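Long-range contacts in ABC transporter substrate-binding protein (Bradyrhizobium japonicum, PDB 4I1D), which probably serves as the periplasmic solute-binding component of an ABC transporter, perhaps for polyamines, and is seen here with D-malate bound: residues A259-P269 against V279-S290; I22-L30 against K247-H257. One frame throughout, in Å; residues are numbered along the deposited sequence.

How the contacts relate
Contact 2 closes first along the chain and contact 1 follows directly, with their centres about 18 Å apart and helix 255-260 shared between them. In contact 2 residues 22-30, the end of helix 12-30, pack against residues 247-257, although 216 residues separate the two segments; in contact 1 the chain that leaves helix 255-260 meets residues 279-290 after a short loop. Contact 2 lies farther from the centre of the chain and away from the malate site, whereas contact 1 includes Tyr267, whose side chain lies about 6 Å from the bound D-malate. The shared helix runs from the peripheral helix packing to the segment that nears the ligand pocket.

Contact 1 of 2, residues A259-P269 against V279-S290; sequences ANLPLHIDYGP and VIKPERAAQLPS. With SO4 (sulfate ion), chain J.
Arg284 leaves its helix with CG anti to the backbone N (chi1 174°) and bends at chi2 (58°), laying the guanidinium edge against the Pro262 carbonyl. NE and NH2 both grip Pro262 O side-on, and that oxygen lies in the guanidinium plane; the NE bond, 2.7 Å to Pro262 O, is straighter. NH1 donates to Gln287 OE1, helping fix the group's rotation, while Leu288 CD2 lies over the rim of one guanidinium face. A lysine in place of Arg284 lacks the paired nitrogens, and would probably leave Pro262 O with at most one donor and Gln287 OE1 without its mate. Asp266 OD1, 4.0 Å from Arg284 NH1 and well out of its plane, adds a long salt bridge through charge alone; OD2 is hydrogen-bonded to Asn206 ND2, and the backbone N weakly to a sulfate oxygen, probably from the crystallisation liquor. Rigid, apolar Pro262 sets CG 3.6 Å from Ile280 CD1, and small Ala259 admits Val279, whose CG2 packs tightly 3.5 Å from Ala259 CB. Gly268 CA faces Ser290 OG at 3.3 Å, where a side chain would clash. Asp266 centres an inverse gamma turn leading into strand 268-269, paired antiparallel with strand 100-112 of the solute-binding fold.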
loop_
_atom_site.group_PDB
_atom_site.type_symbol
_atom_site.label_atom_id
_atom_site.label_comp_id
_atom_site.label_asym_id
_atom_site.label_seq_id
_atom_site.Cartn_x
_atom_site.Cartn_y
_atom_site.Cartn_z
ATOM N N ALA A 259 -21.059 41.192 -27.827
ATOM C CA ALA A 259 -20.118 41.858 -28.716
ATOM C C ALA A 259 -19.040 42.586 -27.912
ATOM O O ALA A 259 -17.959 42.869 -28.424
ATOM C CB ALA A 259 -20.849 42.838 -29.686
ATOM N N ASN A 260 -19.329 42.887 -26.649
ATOM C CA ASN A 260 -18.357 43.595 -25.819
ATOM C C ASN A 260 -17.269 42.695 -25.245
ATOM O O ASN A 260 -16.208 43.176 -24.845
ATOM C CB ASN A 260 -19.040 44.375 -24.698
ATOM C CG ASN A 260 -19.352 45.808 -25.101
ATOM O OD1 ASN A 260 -18.581 46.729 -24.821
ATOM N ND2 ASN A 260 -20.482 46.001 -25.770
ATOM N N LEU A 261 -17.527 41.393 -25.209
ATOM C CA LEU A 261 -16.572 40.462 -24.605
ATOM C C LEU A 261 -15.202 40.467 -25.300
ATOM O O LEU A 261 -14.174 40.631 -24.638
ATOM C CB LEU A 261 -17.139 39.041 -24.519
ATOM C CG LEU A 261 -16.144 38.038 -23.942
ATOM C CD1 LEU A 261 -15.725 38.458 -22.549
ATOM C CD2 LEU A 261 -16.729 36.635 -23.927
ATOM N N PRO A 262 -15.186 40.291 -26.634
ATOM C CA PRO A 262 -13.935 40.327 -27.410
ATOM C C PRO A 262 -13.279 41.702 -27.437
ATOM O O PRO A 262 -12.214 41.872 -28.028
ATOM C CB PRO A 262 -14.387 39.944 -28.822
ATOM C CG PRO A 262 -15.835 40.259 -28.860
ATOM C CD PRO A 262 -16.342 39.959 -27.481
ATOM N N LEU A 263 -13.907 42.693 -26.824
ATOM C CA LEU A 263 -13.236 43.972 -26.684
ATOM C C LEU A 263 -12.211 43.863 -25.554
ATOM O O LEU A 263 -11.311 44.693 -25.425
ATOM C CB LEU A 263 -14.240 45.089 -26.404
ATOM C CG LEU A 263 -15.197 45.435 -27.547
ATOM C CD1 LEU A 263 -15.907 46.757 -27.264
ATOM C CD2 LEU A 263 -14.437 45.526 -28.846
ATOM N N HIS A 264 -12.341 42.815 -24.746
ATOM C CA HIS A 264 -11.566 42.718 -23.516
ATOM C C HIS A 264 -10.706 41.465 -23.450
ATOM O O HIS A 264 -9.823 41.339 -22.597
ATOM C CB HIS A 264 -12.493 42.825 -22.302
ATOM C CG HIS A 264 -13.115 44.183 -22.159
ATOM N ND1 HIS A 264 -14.444 44.429 -22.423
ATOM C CD2 HIS A 264 -12.570 45.376 -21.818
ATOM C CE1 HIS A 264 -14.698 45.714 -22.238
ATOM N NE2 HIS A 264 -13.578 46.311 -21.870
ATOM N N ILE A 265 -10.960 40.544 -24.367
ATOM C CA ILE A 265 -10.208 39.306 -24.410
ATOM C C ILE A 265 -10.384 38.654 -25.772
ATOM O O ILE A 265 -11.399 38.852 -26.438
ATOM C CB ILE A 265 -10.623 38.355 -23.266
ATOM C CG1 ILE A 265 -9.560 37.271 -23.057
ATOM C CG2 ILE A 265 -12.029 37.784 -23.508
ATOM C CD1 ILE A 265 -9.771 36.453 -21.807
ATOM N N ASP A 266 -9.374 37.895 -26.178
ATOM C CA ASP A 266 -9.301 37.306 -27.510
ATOM C C ASP A 266 -10.196 36.067 -27.684
ATOM O O ASP A 266 -9.759 35.042 -28.211
ATOM C CB ASP A 266 -7.841 36.945 -27.815
ATOM C CG ASP A 266 -7.611 36.635 -29.276
ATOM O OD1 ASP A 266 -8.304 37.248 -30.121
ATOM O OD2 ASP A 266 -6.745 35.780 -29.580
ATOM N N TYR A 267 -11.443 36.152 -27.234
ATOM C CA TYR A 267 -12.379 35.051 -27.426
ATOM C C TYR A 267 -13.555 35.537 -28.247
ATOM O O TYR A 267 -13.831 36.734 -28.288
ATOM C CB TYR A 267 -12.830 34.473 -26.084
ATOM C CG TYR A 267 -11.682 33.835 -25.329
ATOM C CD1 TYR A 267 -10.713 33.104 -26.004
ATOM C CD2 TYR A 267 -11.547 33.980 -23.946
ATOM C CE1 TYR A 267 -9.641 32.520 -25.328
ATOM C CE2 TYR A 267 -10.469 33.394 -23.257
ATOM C CZ TYR A 267 -9.522 32.666 -23.961
ATOM O OH TYR A 267 -8.453 32.076 -23.308
ATOM N N GLY A 268 -14.225 34.614 -28.927
ATOM C CA GLY A 268 -15.328 34.965 -29.801
ATOM C C GLY A 268 -16.643 34.936 -29.054
ATOM O O GLY A 268 -16.772 34.222 -28.057
ATOM N N PRO A 269 -17.630 35.710 -29.531
ATOM C CA PRO A 269 -18.935 35.731 -28.858
ATOM C C PRO A 269 -19.714 34.437 -29.110
ATOM O O PRO A 269 -19.772 33.979 -30.252
ATOM C CB PRO A 269 -19.647 36.932 -29.509
ATOM C CG PRO A 269 -19.068 37.013 -30.884
ATOM C CD PRO A 269 -17.626 36.500 -30.775
ATOM N N VAL A 279 -20.038 46.940 -32.786
ATOM C CA VAL A 279 -19.191 47.359 -31.672
ATOM C C VAL A 279 -17.786 46.814 -31.860
ATOM O O VAL A 279 -16.816 47.399 -31.378
ATOM C CB VAL A 279 -19.748 46.950 -30.281
ATOM C CG1 VAL A 279 -21.232 46.634 -30.368
ATOM C CG2 VAL A 279 -18.968 45.783 -29.703
ATOM N N ILE A 280 -17.689 45.701 -32.581
ATOM C CA ILE A 280 -16.406 45.088 -32.913
ATOM C C ILE A 280 -15.895 45.565 -34.267
ATOM O O ILE A 280 -16.482 45.253 -35.302
ATOM C CB ILE A 280 -16.521 43.561 -32.967
ATOM C CG1 ILE A 280 -17.171 43.029 -31.685
ATOM C CG2 ILE A 280 -15.149 42.931 -33.178
ATOM C CD1 ILE A 280 -17.484 41.542 -31.731
ATOM N N LYS A 281 -14.798 46.317 -34.258
ATOM C CA LYS A 281 -14.187 46.797 -35.494
ATOM C C LYS A 281 -13.597 45.626 -36.294
ATOM O O LYS A 281 -13.166 44.626 -35.710
ATOM C CB LYS A 281 -13.109 47.840 -35.181
ATOM C CG LYS A 281 -13.595 48.991 -34.297
ATOM C CD LYS A 281 -12.544 50.101 -34.145
ATOM C CE LYS A 281 -11.916 50.131 -32.744
ATOM N NZ LYS A 281 -10.980 48.991 -32.476
ATOM N N PRO A 282 -13.577 45.751 -37.633
ATOM C CA PRO A 282 -13.093 44.697 -38.537
ATOM C C PRO A 282 -11.707 44.170 -38.152
ATOM O O PRO A 282 -11.499 42.954 -38.130
ATOM C CB PRO A 282 -13.018 45.405 -39.894
ATOM C CG PRO A 282 -13.962 46.568 -39.775
ATOM C CD PRO A 282 -13.864 47.007 -38.353
ATOM N N GLU A 283 -10.781 45.083 -37.856
ATOM C CA GLU A 283 -9.416 44.730 -37.473
ATOM C C GLU A 283 -9.383 43.829 -36.233
ATOM O O GLU A 283 -8.531 42.955 -36.115
ATOM C CB GLU A 283 -8.597 45.994 -37.195
ATOM C CG GLU A 283 -9.047 47.227 -37.974
ATOM C CD GLU A 283 -8.364 47.349 -39.327
ATOM O OE1 GLU A 283 -7.501 46.497 -39.644
ATOM O OE2 GLU A 283 -8.689 48.301 -40.075
ATOM N N ARG A 284 -10.311 44.059 -35.309
ATOM C CA ARG A 284 -10.366 43.290 -34.069
ATOM C C ARG A 284 -11.024 41.930 -34.277
ATOM O O ARG A 284 -10.579 40.922 -33.722
ATOM C CB ARG A 284 -11.107 44.078 -32.978
ATOM C CG ARG A 284 -11.335 43.305 -31.678
ATOM C CD ARG A 284 -10.015 42.842 -31.083
ATOM N NE ARG A 284 -10.183 42.044 -29.870
ATOM C CZ ARG A 284 -9.223 41.292 -29.333
ATOM N NH1 ARG A 284 -8.029 41.229 -29.913
ATOM N NH2 ARG A 284 -9.455 40.596 -28.224
ATOM N N ALA A 285 -12.093 41.908 -35.067
ATOM C CA ALA A 285 -12.796 40.662 -35.357
ATOM C C ALA A 285 -11.858 39.661 -36.025
ATOM O O ALA A 285 -11.915 38.455 -35.751
ATOM C CB ALA A 285 -14.001 40.931 -36.245
ATOM N N ALA A 286 -10.990 40.181 -36.891
ATOM C CA ALA A 286 -10.059 39.358 -37.659
ATOM C C ALA A 286 -9.126 38.528 -36.778
ATOM O O ALA A 286 -8.409 37.654 -37.277
ATOM C CB ALA A 286 -9.244 40.235 -38.615
ATOM N N GLN A 287 -9.138 38.808 -35.474
ATOM C CA GLN A 287 -8.247 38.141 -34.530
ATOM C C GLN A 287 -8.979 37.110 -33.690
ATOM O O GLN A 287 -8.369 36.436 -32.857
ATOM C CB GLN A 287 -7.575 39.168 -33.613
ATOM C CG GLN A 287 -6.649 40.134 -34.351
ATOM C CD GLN A 287 -6.271 41.350 -33.522
ATOM O OE1 GLN A 287 -6.923 41.670 -32.524
ATOM N NE2 GLN A 287 -5.212 42.041 -33.939
ATOM N N LEU A 288 -10.285 36.982 -33.908
ATOM C CA LEU A 288 -11.116 36.167 -33.026
ATOM C C LEU A 288 -11.276 34.752 -33.553
ATOM O O LEU A 288 -11.286 34.535 -34.766
ATOM C CB LEU A 288 -12.493 36.814 -32.814
ATOM C CG LEU A 288 -12.514 38.245 -32.268
ATOM C CD1 LEU A 288 -13.932 38.774 -32.210
ATOM C CD2 LEU A 288 -11.863 38.328 -30.903
ATOM N N PRO A 289 -11.397 33.781 -32.635
ATOM C CA PRO A 289 -11.509 32.351 -32.978
ATOM C C PRO A 289 -12.723 32.016 -33.847
ATOM O O PRO A 289 -12.610 31.182 -34.742
ATOM C CB PRO A 289 -11.629 31.668 -31.609
ATOM C CG PRO A 289 -10.925 32.640 -30.643
ATOM C CD PRO A 289 -11.308 34.005 -31.179
ATOM N N SER A 290 -13.857 32.661 -33.603
ATOM C CA SER A 290 -15.086 32.331 -34.326
ATOM C C SER A 290 -15.432 33.279 -35.473
ATOM O O SER A 290 -16.526 33.200 -36.042
ATOM C CB SER A 290 -16.263 32.254 -33.357
ATOM O OG SER A 290 -16.335 33.418 -32.554
HETATM S S SO4 J . -6.201 39.911 -25.892
HETATM O O1 SO4 J . -7.170 40.981 -25.663
HETATM O O2 SO4 J . -6.800 38.626 -25.546
HETATM O O3 SO4 J . -5.815 39.913 -27.302
HETATM O O4 SO4 J . -5.019 40.121 -25.057
#

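Contact 2 of 2, residues I22-L30 against K247-H257; sequences ILDPSAKKL and KFLNEAVDPVH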
loop_
_atom_site.group_PDB
_atom_site.type_symbol
_atom_site.label_atom_id
_atom_site.label_comp_id
_atom_site.label_asym_id
_atom_site.label_seq_id
_atom_site.Cartn_x
_atom_site.Cartn_y
_atom_site.Cartn_z
ATOM N N ILE A 22 -19.954 41.633 -19.482
ATOM C CA ILE A 22 -21.223 40.919 -19.355
ATOM C C ILE A 22 -21.902 40.962 -17.986
ATOM O O ILE A 22 -23.070 41.341 -17.893
ATOM C CB ILE A 22 -21.083 39.461 -19.808
ATOM C CG1 ILE A 22 -20.774 39.418 -21.306
ATOM C CG2 ILE A 22 -22.350 38.690 -19.491
ATOM C CD1 ILE A 22 -20.596 38.044 -21.844
ATOM N N LEU A 23 -21.188 40.575 -16.932
ATOM C CA LEU A 23 -21.797 40.484 -15.608
ATOM C C LEU A 23 -22.268 41.848 -15.079
ATOM O O LEU A 23 -23.442 42.017 -14.760
ATOM C CB LEU A 23 -20.849 39.801 -14.620
ATOM C CG LEU A 23 -20.327 38.451 -15.117
ATOM C CD1 LEU A 23 -19.437 37.768 -14.076
ATOM C CD2 LEU A 23 -21.476 37.548 -15.521
ATOM N N ASP A 24 -21.366 42.822 -15.001
ATOM C CA ASP A 24 -21.733 44.152 -14.496
ATOM C C ASP A 24 -22.874 44.805 -15.281
ATOM O O ASP A 24 -23.838 45.287 -14.685
ATOM C CB ASP A 24 -20.527 45.101 -14.457
ATOM C CG ASP A 24 -19.660 44.891 -13.231
ATOM O OD1 ASP A 24 -20.057 44.100 -12.349
ATOM O OD2 ASP A 24 -18.590 45.530 -13.138
ATOM N N PRO A 25 -22.770 44.835 -16.619
ATOM C CA PRO A 25 -23.875 45.463 -17.363
ATOM C C PRO A 25 -25.193 44.697 -17.177
ATOM O O PRO A 25 -26.241 45.318 -17.043
ATOM C CB PRO A 25 -23.403 45.404 -18.824
ATOM C CG PRO A 25 -21.895 45.221 -18.746
ATOM C CD PRO A 25 -21.670 44.401 -17.501
ATOM N N SER A 26 -25.138 43.370 -17.156
ATOM C CA SER A 26 -26.335 42.561 -16.926
ATOM C C SER A 26 -26.946 42.785 -15.540
ATOM O O SER A 26 -28.161 42.918 -15.399
ATOM C CB SER A 26 -26.014 41.076 -17.108
ATOM O OG SER A 26 -25.756 40.781 -18.468
ATOM N N ALA A 27 -26.103 42.810 -14.514
ATOM C CA ALA A 27 -26.573 43.058 -13.156
ATOM C C ALA A 27 -27.215 44.444 -13.043
ATOM O O ALA A 27 -28.207 44.632 -12.336
ATOM C CB ALA A 27 -25.427 42.919 -12.167
ATOM N N LYS A 28 -26.642 45.415 -13.745
ATOM C CA LYS A 28 -27.179 46.767 -13.744
ATOM C C LYS A 28 -28.530 46.809 -14.462
ATOM O O LYS A 28 -29.496 47.351 -13.943
ATOM C CB LYS A 28 -26.187 47.744 -14.384
ATOM C CG LYS A 28 -26.600 49.213 -14.261
ATOM C CD LYS A 28 -25.478 50.172 -14.645
ATOM C CE LYS A 28 -25.868 51.623 -14.346
ATOM N NZ LYS A 28 -24.806 52.612 -14.717
ATOM N N LYS A 29 -28.597 46.217 -15.650
ATOM C CA LYS A 29 -29.836 46.178 -16.424
ATOM C C LYS A 29 -30.954 45.498 -15.644
ATOM O O LYS A 29 -32.085 45.977 -15.611
ATOM C CB LYS A 29 -29.617 45.435 -17.747
ATOM C CG LYS A 29 -30.684 45.687 -18.803
ATOM C CD LYS A 29 -30.649 47.132 -19.275
ATOM C CE LYS A 29 -31.361 47.317 -20.617
ATOM N NZ LYS A 29 -30.401 47.500 -21.750
ATOM N N LEU A 30 -30.631 44.374 -15.021
ATOM C CA LEU A 30 -31.638 43.564 -14.350
ATOM C C LEU A 30 -31.923 44.059 -12.940
ATOM O O LEU A 30 -32.973 43.759 -12.370
ATOM C CB LEU A 30 -31.210 42.091 -14.328
ATOM C CG LEU A 30 -31.318 41.362 -15.672
ATOM C CD1 LEU A 30 -30.560 40.040 -15.655
ATOM C CD2 LEU A 30 -32.782 41.143 -16.048
ATOM N N LYS A 247 -33.490 34.857 -16.103
ATOM C CA LYS A 247 -33.410 36.242 -16.569
ATOM C C LYS A 247 -31.980 36.661 -16.908
ATOM O O LYS A 247 -31.749 37.335 -17.913
ATOM C CB LYS A 247 -34.018 37.199 -15.541
ATOM C CG LYS A 247 -35.510 37.008 -15.337
ATOM C CD LYS A 247 -36.018 37.857 -14.176
ATOM C CE LYS A 247 -37.529 37.719 -13.997
ATOM N NZ LYS A 247 -37.998 38.315 -12.711
ATOM N N PHE A 248 -31.025 36.262 -16.075
ATOM C CA PHE A 248 -29.628 36.586 -16.334
ATOM C C PHE A 248 -29.134 35.940 -17.625
ATOM O O PHE A 248 -28.385 36.543 -18.390
ATOM C CB PHE A 248 -28.736 36.148 -15.174
ATOM C CG PHE A 248 -27.287 36.072 -15.540
ATOM C CD1 PHE A 248 -26.684 34.849 -15.791
ATOM C CD2 PHE A 248 -26.534 37.227 -15.669
ATOM C CE1 PHE A 248 -25.347 34.776 -16.137
ATOM C CE2 PHE A 248 -25.198 37.160 -16.019
ATOM C CZ PHE A 248 -24.604 35.931 -16.257
ATOM N N LEU A 249 -29.549 34.705 -17.857
ATOM C CA LEU A 249 -29.127 33.980 -19.046
ATOM C C LEU A 249 -29.501 34.776 -20.283
ATOM O O LEU A 249 -28.754 34.833 -21.254
ATOM C CB LEU A 249 -29.794 32.607 -19.102
ATOM C CG LEU A 249 -28.821 31.435 -19.118
ATOM C CD1 LEU A 249 -27.923 31.495 -17.895
ATOM C CD2 LEU A 249 -29.575 30.116 -19.179
ATOM N N ASN A 250 -30.668 35.399 -20.239
ATOM C CA ASN A 250 -31.121 36.167 -21.376
ATOM C C ASN A 250 -30.261 37.412 -21.620
ATOM O O ASN A 250 -29.924 37.722 -22.765
ATOM C CB ASN A 250 -32.594 36.529 -21.224
ATOM C CG ASN A 250 -33.124 37.246 -22.428
ATOM O OD1 ASN A 250 -33.166 36.681 -23.522
ATOM N ND2 ASN A 250 -33.528 38.498 -22.247
ATOM N N GLU A 251 -29.903 38.116 -20.547
ATOM C CA GLU A 251 -28.971 39.238 -20.660
ATOM C C GLU A 251 -27.547 38.803 -21.044
ATOM O O GLU A 251 -26.812 39.556 -21.682
ATOM C CB GLU A 251 -28.933 40.063 -19.369
ATOM C CG GLU A 251 -30.137 40.982 -19.175
ATOM C CD GLU A 251 -30.399 41.867 -20.388
ATOM O OE1 GLU A 251 -29.530 42.710 -20.714
ATOM O OE2 GLU A 251 -31.469 41.710 -21.024
ATOM N N ALA A 252 -27.153 37.595 -20.651
ATOM C CA ALA A 252 -25.785 37.148 -20.867
ATOM C C ALA A 252 -25.502 36.887 -22.341
ATOM O O ALA A 252 -24.359 37.006 -22.784
ATOM C CB ALA A 252 -25.487 35.896 -20.041
ATOM N N VAL A 253 -26.532 36.518 -23.099
ATOM C CA VAL A 253 -26.345 36.286 -24.530
ATOM C C VAL A 253 -26.938 37.418 -25.360
ATOM O O VAL A 253 -27.206 37.263 -26.548
ATOM C CB VAL A 253 -26.904 34.921 -24.999
ATOM C CG1 VAL A 253 -26.272 33.781 -24.206
ATOM C CG2 VAL A 253 -28.431 34.882 -24.918
ATOM N N ASP A 254 -27.143 38.560 -24.722
ATOM C CA ASP A 254 -27.550 39.769 -25.435
ATOM C C ASP A 254 -26.462 40.122 -26.453
ATOM O O ASP A 254 -25.278 40.167 -26.114
ATOM C CB ASP A 254 -27.766 40.910 -24.430
ATOM C CG ASP A 254 -28.075 42.239 -25.098
ATOM O OD1 ASP A 254 -29.273 42.597 -25.200
ATOM O OD2 ASP A 254 -27.118 42.934 -25.505
ATOM N N PRO A 255 -26.854 40.338 -27.716
ATOM C CA PRO A 255 -25.912 40.723 -28.773
ATOM C C PRO A 255 -24.861 41.753 -28.330
ATOM O O PRO A 255 -23.669 41.503 -28.518
ATOM C CB PRO A 255 -26.831 41.319 -29.842
ATOM C CG PRO A 255 -28.075 40.511 -29.713
ATOM C CD PRO A 255 -28.226 40.194 -28.236
ATOM N N VAL A 256 -25.304 42.871 -27.763
ATOM C CA VAL A 256 -24.401 43.942 -27.357
ATOM C C VAL A 256 -23.435 43.511 -26.256
ATOM O O VAL A 256 -22.226 43.700 -26.377
ATOM C CB VAL A 256 -25.176 45.188 -26.890
ATOM C CG1 VAL A 256 -24.211 46.274 -26.442
ATOM C CG2 VAL A 256 -26.078 45.697 -28.003
ATOM N N HIS A 257 -23.968 42.937 -25.182
ATOM C CA HIS A 257 -23.124 42.488 -24.078
ATOM C C HIS A 257 -22.086 41.514 -24.618
ATOM O O HIS A 257 -20.899 41.596 -24.297
ATOM C CB HIS A 257 -23.957 41.814 -22.985
ATOM C CG HIS A 257 -24.880 42.747 -22.265
ATOM N ND1 HIS A 257 -25.906 42.304 -21.456
ATOM C CD2 HIS A 257 -24.934 44.101 -22.231
ATOM C CE1 HIS A 257 -26.551 43.343 -20.958
ATOM N NE2 HIS A 257 -25.980 44.445 -21.410
#
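Ser26 is the knob of a knobs-into-holes contact where helix 22-30 meets helix 247-252 at 126°, their axes 9.5 Å apart; it sits among Phe248, Glu251 and Ala252, and His257, from the start of helix 255-260, completes the hole. A serine suits the place because it is small and can return its hydroxyl to its own helix: with OG beside the backbone N (chi1 -69°), it donates to Ile22 O at 2.8 Å. The backbone N of Ser26 reaches the same Ile22 O from the opposite face of the carbonyl plane.

Phe248 swings CG anti to its backbone N (chi1 163°), and this carries the ring toward Leu23, whose CD2 meets the ring edge 3.6 Å from Phe248 CZ. Ala252 CB lies over the rim of one ring face, and Phe7 meets the ring from outside the two segments, so a large apolar residue fits this buried site. Farther along, Leu30 and Glu251 run alongside each other head to tail; Leu30 CD1 lies 3.7 Å from Glu251 CG, the aliphatic part of the glutamate. Lys29, bent at chi2, passes athwart Glu251 and lays CG 3.7 Å from Glu251 OE1, while its NZ stays out of contact with that carboxylate.

Past the end of helix 242-252, Asp254 N-caps helix 255-260, its OD2 accepting from His257 N and, weakly, from Val256 N. Pro25, its CB directed toward the other segment, sets that atom against His257 in an off-centre CH-pi contact, 4.1 Å from the ring centroid. The imidazole is held near its own plane: His257 ND1 donates to Glu251 O at 2.9 Å.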